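Regulator of Ty1 transposition protein 107 (Saccharomyces cerevisiae, PDB 3T7K) binds the phosphorylated tail of histone H2A through C-terminal tandem BRCT repeats, a recognition step in the repair of DNA damage. Local coordinates at residues Y21-V26 and L83-K88; G29-G34 and E90-L95. All blocks are in the same frame, centred on the assembly; numbering follows the deposited sequence.

Interaction 1. Residues Y21-V26 and L83-K88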
loop_
_atom_site.group_PDB
_atom_site.type_symbol
_atom_site.label_atom_id
_atom_site.label_comp_id
_atom_site.label_asym_id
_atom_site.label_seq_id
_atom_site.Cartn_x
_atom_site.Cartn_y
_atom_site.Cartn_z
ATOM N N TYR C 21 16.329 -4.339 -10.692
ATOM C CA TYR C 21 15.320 -3.694 -11.537
ATOM C C TYR C 21 14.025 -3.395 -10.790
ATOM O O TYR C 21 13.266 -2.524 -11.190
ATOM C CB TYR C 21 15.031 -4.545 -12.774
ATOM C CG TYR C 21 16.162 -4.568 -13.753
ATOM C CD1 TYR C 21 16.353 -3.524 -14.647
ATOM C CD2 TYR C 21 17.055 -5.623 -13.775
ATOM C CE1 TYR C 21 17.407 -3.546 -15.549
ATOM C CE2 TYR C 21 18.104 -5.650 -14.661
ATOM C CZ TYR C 21 18.282 -4.621 -15.537
ATOM O OH TYR C 21 19.326 -4.670 -16.429
ATOM N N ASP C 22 13.783 -4.119 -9.704
ATOM C CA ASP C 22 12.605 -3.883 -8.876
ATOM C C ASP C 22 11.282 -3.936 -9.668
ATOM O O ASP C 22 10.454 -3.031 -9.586
ATOM C CB ASP C 22 12.729 -2.556 -8.111
ATOM C CG ASP C 22 11.586 -2.357 -7.157
ATOM O OD1 ASP C 22 10.836 -3.347 -6.964
ATOM O OD2 ASP C 22 11.348 -1.237 -6.630
ATOM N N LEU C 23 11.077 -5.020 -10.407
ATOM C CA LEU C 23 9.872 -5.183 -11.214
ATOM C C LEU C 23 8.989 -6.256 -10.611
ATOM O O LEU C 23 9.452 -7.345 -10.290
ATOM C CB LEU C 23 10.234 -5.566 -12.657
ATOM C CG LEU C 23 11.144 -4.571 -13.373
ATOM C CD1 LEU C 23 11.402 -5.025 -14.778
ATOM C CD2 LEU C 23 10.523 -3.175 -13.385
ATOM N N LYS C 24 7.716 -5.934 -10.439
ATOM C CA LYS C 24 6.710 -6.940 -10.121
ATOM C C LYS C 24 5.744 -6.918 -11.307
ATOM O O LYS C 24 4.888 -6.043 -11.394
ATOM C CB LYS C 24 6.002 -6.603 -8.795
ATOM C CG LYS C 24 6.913 -6.682 -7.562
ATOM C CD LYS C 24 6.381 -5.819 -6.422
ATOM C CE LYS C 24 6.390 -4.329 -6.788
ATOM N NZ LYS C 24 5.583 -3.454 -5.854
ATOM N N ALA C 25 5.905 -7.870 -12.224
ATOM C CA ALA C 25 5.220 -7.809 -13.510
ATOM C C ALA C 25 4.214 -8.944 -13.740
ATOM O O ALA C 25 4.209 -9.961 -13.025
ATOM C CB ALA C 25 6.232 -7.789 -14.635
ATOM N N VAL C 26 3.354 -8.749 -14.738
ATOM C CA VAL C 26 2.685 -9.854 -15.380
ATOM C C VAL C 26 3.030 -9.689 -16.846
ATOM O O VAL C 26 3.368 -8.593 -17.261
ATOM C CB VAL C 26 1.148 -9.857 -15.134
ATOM C CG1 VAL C 26 0.865 -9.956 -13.639
ATOM C CG2 VAL C 26 0.507 -8.612 -15.715
ATOM N N LEU C 83 1.306 2.006 -11.964
ATOM C CA LEU C 83 2.022 1.326 -13.027
ATOM C C LEU C 83 3.276 2.136 -13.245
ATOM O O LEU C 83 3.204 3.346 -13.392
ATOM C CB LEU C 83 1.216 1.294 -14.322
ATOM C CG LEU C 83 1.948 0.710 -15.533
ATOM C CD1 LEU C 83 2.199 -0.795 -15.372
ATOM C CD2 LEU C 83 1.170 0.982 -16.809
ATOM N N LYS C 84 4.429 1.480 -13.252
ATOM C CA LYS C 84 5.685 2.207 -13.378
ATOM C C LYS C 84 6.338 1.940 -14.712
ATOM O O LYS C 84 7.000 2.801 -15.275
ATOM C CB LYS C 84 6.635 1.802 -12.246
ATOM C CG LYS C 84 6.190 2.330 -10.897
ATOM C CD LYS C 84 7.129 1.953 -9.765
ATOM C CE LYS C 84 6.589 2.501 -8.448
ATOM N NZ LYS C 84 7.402 2.087 -7.267
ATOM N N PHE C 85 6.154 0.730 -15.218
ATOM C CA PHE C 85 6.802 0.345 -16.449
ATOM C C PHE C 85 5.863 -0.472 -17.314
ATOM O O PHE C 85 5.146 -1.330 -16.826
ATOM C CB PHE C 85 8.058 -0.466 -16.152
ATOM C CG PHE C 85 9.114 0.293 -15.394
ATOM C CD1 PHE C 85 9.965 1.169 -16.050
ATOM C CD2 PHE C 85 9.270 0.107 -14.032
ATOM C CE1 PHE C 85 10.952 1.849 -15.350
ATOM C CE2 PHE C 85 10.258 0.781 -13.326
ATOM C CZ PHE C 85 11.094 1.652 -13.985
ATOM N N ALA C 86 5.883 -0.197 -18.606
ATOM C CA ALA C 86 5.112 -0.963 -19.562
ATOM C C ALA C 86 6.131 -1.298 -20.616
ATOM O O ALA C 86 6.515 -0.445 -21.399
ATOM C CB ALA C 86 3.979 -0.113 -20.139
ATOM N N LEU C 87 6.598 -2.538 -20.615
ATOM C CA LEU C 87 7.822 -2.862 -21.332
ATOM C C LEU C 87 7.620 -3.951 -22.366
ATOM O O LEU C 87 6.878 -4.904 -22.141
ATOM C CB LEU C 87 8.894 -3.313 -20.341
ATOM C CG LEU C 87 9.415 -2.258 -19.374
ATOM C CD1 LEU C 87 10.476 -2.887 -18.483
ATOM C CD2 LEU C 87 9.987 -1.058 -20.113
ATOM N N LYS C 88 8.292 -3.809 -23.499
ATOM C CA LYS C 88 8.298 -4.872 -24.485
ATOM C C LYS C 88 9.048 -6.090 -23.937
ATOM O O LYS C 88 9.965 -5.961 -23.110
ATOM C CB LYS C 88 8.926 -4.382 -25.788
ATOM C CG LYS C 88 8.076 -3.370 -26.538
ATOM C CD LYS C 88 8.681 -3.070 -27.899
ATOM C CE LYS C 88 7.763 -2.227 -28.764
#
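L23 meets F85 and L87 across the parallel sheet of a BRCT repeat, in which strands 23-27 and 85-87 flank strand 62-64. The strand order 48-50, 23-27, 62-64, 85-87 (2-1-3-4) is that of the BRCT sheet and makes 85-87 its end strand within the chain. The closest alpha carbons, L23 CA and F85 CA, are accordingly 8.2 Å apart, too far for adjacent strands. Backbone pairing therefore goes to others, with L23 bonded to G47 and K49 and K24 to N61, while the direct contact is made by apolar side chains alone. L23 gives up the most surface, then F85, then L87. L23 CD2 approaches the F85 ring obliquely at its CD2-CE2 side, 4.0 Å from F85 CE2, and the two side chains cross at about a right angle. F85's CA-CB bond points toward 21-26, and with CG anti to the carbonyl carbon (chi1 -63°) the CD2-CE2 side of the ring lies beside the L23 methyl. F91 of helix 90-99 and I48 also touch L23, so the leucine is buried. The tightest approach is L23 CD2 to F85 CD2 at 3.6 Å; L23 CD1 to L87 CD1 is looser, at 4.4 Å.

Interaction 2. Residues G29-G34 and E90-L95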
loop_
_atom_site.group_PDB
_atom_site.type_symbol
_atom_site.label_atom_id
_atom_site.label_comp_id
_atom_site.label_asym_id
_atom_site.label_seq_id
_atom_site.Cartn_x
_atom_site.Cartn_y
_atom_site.Cartn_z
ATOM N N GLY C 29 0.243 -11.433 -23.807
ATOM C CA GLY C 29 0.726 -11.532 -25.172
ATOM C C GLY C 29 2.179 -12.010 -25.214
ATOM O O GLY C 29 2.878 -11.804 -26.216
ATOM N N CYS C 30 2.636 -12.637 -24.126
ATOM C CA CYS C 30 4.013 -13.154 -24.050
ATOM C C CYS C 30 4.273 -14.097 -22.869
ATOM O O CYS C 30 3.515 -14.109 -21.889
ATOM C CB CYS C 30 5.050 -12.011 -24.104
ATOM S SG CYS C 30 4.847 -10.571 -22.956
ATOM N N PHE C 31 5.332 -14.902 -22.988
ATOM C CA PHE C 31 5.800 -15.775 -21.911
ATOM C C PHE C 31 4.672 -16.515 -21.199
ATOM O O PHE C 31 4.585 -16.505 -19.966
ATOM C CB PHE C 31 6.586 -14.955 -20.886
ATOM C CG PHE C 31 7.746 -14.189 -21.466
ATOM C CD1 PHE C 31 8.952 -14.828 -21.734
ATOM C CD2 PHE C 31 7.647 -12.821 -21.708
ATOM C CE1 PHE C 31 10.036 -14.127 -22.243
ATOM C CE2 PHE C 31 8.734 -12.107 -22.220
ATOM C CZ PHE C 31 9.929 -12.767 -22.492
ATOM N N HIS C 32 3.822 -17.181 -21.972
ATOM C CA HIS C 32 2.554 -17.666 -21.428
ATOM C C HIS C 32 2.620 -18.825 -20.401
ATOM O O HIS C 32 1.630 -19.105 -19.726
ATOM C CB HIS C 32 1.522 -17.924 -22.539
ATOM C CG HIS C 32 0.117 -18.051 -22.033
ATOM N ND1 HIS C 32 -0.516 -17.044 -21.332
ATOM C CD2 HIS C 32 -0.761 -19.068 -22.112
ATOM C CE1 HIS C 32 -1.738 -17.444 -21.008
ATOM N NE2 HIS C 32 -1.909 -18.671 -21.469
ATOM N N ASP C 33 3.759 -19.500 -20.271
ATOM C CA ASP C 33 4.039 -20.199 -19.013
ATOM C C ASP C 33 5.018 -19.440 -18.169
ATOM O O ASP C 33 4.690 -18.398 -17.578
ATOM C CB ASP C 33 4.639 -21.570 -19.278
ATOM N N GLY C 34 6.230 -19.968 -18.068
ATOM C CA GLY C 34 7.321 -19.215 -17.482
ATOM C C GLY C 34 8.477 -19.219 -18.463
ATOM O O GLY C 34 8.287 -19.148 -19.684
ATOM N N GLU C 90 11.187 -7.775 -25.281
ATOM C CA GLU C 90 12.591 -7.674 -25.676
ATOM C C GLU C 90 13.510 -7.313 -24.488
ATOM O O GLU C 90 14.702 -7.641 -24.485
ATOM C CB GLU C 90 12.740 -6.641 -26.798
ATOM C CG GLU C 90 12.417 -7.151 -28.200
ATOM C CD GLU C 90 10.915 -7.221 -28.511
ATOM O OE1 GLU C 90 10.081 -7.147 -27.575
ATOM O OE2 GLU C 90 10.570 -7.358 -29.709
ATOM N N PHE C 91 12.957 -6.631 -23.488
ATOM C CA PHE C 91 13.716 -6.316 -22.283
ATOM C C PHE C 91 14.242 -7.586 -21.633
ATOM O O PHE C 91 15.449 -7.746 -21.447
ATOM C CB PHE C 91 12.877 -5.544 -21.272
ATOM C CG PHE C 91 13.547 -5.389 -19.930
ATOM C CD1 PHE C 91 14.466 -4.372 -19.713
ATOM C CD2 PHE C 91 13.264 -6.258 -18.894
ATOM C CE1 PHE C 91 15.091 -4.229 -18.477
ATOM C CE2 PHE C 91 13.883 -6.129 -17.661
ATOM C CZ PHE C 91 14.803 -5.112 -17.453
ATOM N N ILE C 92 13.324 -8.471 -21.263
ATOM C CA ILE C 92 13.678 -9.737 -20.643
ATOM C C ILE C 92 14.556 -10.569 -21.579
ATOM O O ILE C 92 15.470 -11.283 -21.146
ATOM C CB ILE C 92 12.422 -10.543 -20.284
ATOM C CG1 ILE C 92 11.559 -9.774 -19.290
ATOM C CG2 ILE C 92 12.799 -11.887 -19.707
ATOM C CD1 ILE C 92 12.115 -9.770 -17.896
ATOM N N ILE C 93 14.279 -10.471 -22.871
ATOM C CA ILE C 93 15.035 -11.250 -23.842
ATOM C C ILE C 93 16.482 -10.757 -23.877
ATOM O O ILE C 93 17.410 -11.529 -23.677
ATOM C CB ILE C 93 14.383 -11.212 -25.247
ATOM C CG1 ILE C 93 13.066 -11.996 -25.248
ATOM C CG2 ILE C 93 15.312 -11.809 -26.290
ATOM C CD1 ILE C 93 12.361 -11.982 -26.586
ATOM N N ASP C 94 16.667 -9.465 -24.124
ATOM C CA ASP C 94 18.005 -8.880 -24.146
ATOM C C ASP C 94 18.741 -9.111 -22.839
ATOM O O ASP C 94 19.949 -9.365 -22.829
ATOM C CB ASP C 94 17.930 -7.388 -24.431
ATOM C CG ASP C 94 17.490 -7.100 -25.842
ATOM O OD1 ASP C 94 17.391 -8.072 -26.623
ATOM O OD2 ASP C 94 17.259 -5.911 -26.172
ATOM N N LEU C 95 17.995 -9.026 -21.744
ATOM C CA LEU C 95 18.539 -9.214 -20.412
ATOM C C LEU C 95 19.143 -10.597 -20.269
ATOM O O LEU C 95 20.326 -10.746 -19.932
ATOM C CB LEU C 95 17.451 -9.001 -19.367
ATOM C CG LEU C 95 17.893 -9.072 -17.912
ATOM C CD1 LEU C 95 19.204 -8.310 -17.706
ATOM C CD2 LEU C 95 16.792 -8.532 -17.016
#
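F31 reaches from the loop after strand 23-27 to the first turn of helix 90-99, and the end of its ring does all the touching. The backbones stay well apart, F31 CA and I92 CA lying 10.0 Å from each other, so the length of the phenylalanine spans the gap. Its CZ comes to 4.0 Å from I92 CB and 4.1 Å from I92 CG2, meeting the branch point of the isoleucine and the shorter of its two arms. I92 and I93 both come to the ring at an oblique angle, and the side chains of F31 and I92 cross obliquely. I92 holds CG2 anti to the backbone N and CG1 anti to the carbonyl carbon (chi1 -61°); CB and CG2 are thereby presented to the ring, while CD1 runs on past CG1 and lies farther from it. I93 adds a flank on the more exposed side, with F31 CZ 4.2 Å from I93 CG1. Successive isoleucines thus share one ring atom. F31 itself has a left-handed backbone conformation (phi 44°). Close by in that loop, G29 N donates a hydrogen bond to a modified side chain of the bound peptide and H32 packs on it, consistent with the phosphopeptide site of a BRCT repeat. F35 and P89 also meet the F31 ring, and F64 of strand 62-64 lies against I92, placing the contact where the loop leading to helix 37-45, helix 90-99 and the central sheet converge.

How the interactions relate
Both contacts are apolar and belong to the same BRCT repeat, their centres about 12 Å apart, but they differ in depth. Interaction 1 is a buried contact between two strands of one sheet, whereas interaction 2 is partly buried and joins a peptide-binding loop to a helix. They share elements on each side: the loop of interaction 2 follows strand 23-27, and helix 90-99 follows strand 85-87. F91 links them physically, its CZ lying 3.6 Å from Y21 CD1 in an edge-to-face pair and its CE2 4.0 Å from L23 CD1. F91 thus packs into the core, I92 touches both F64 and F31, and exposed I93 meets F31 at the surface.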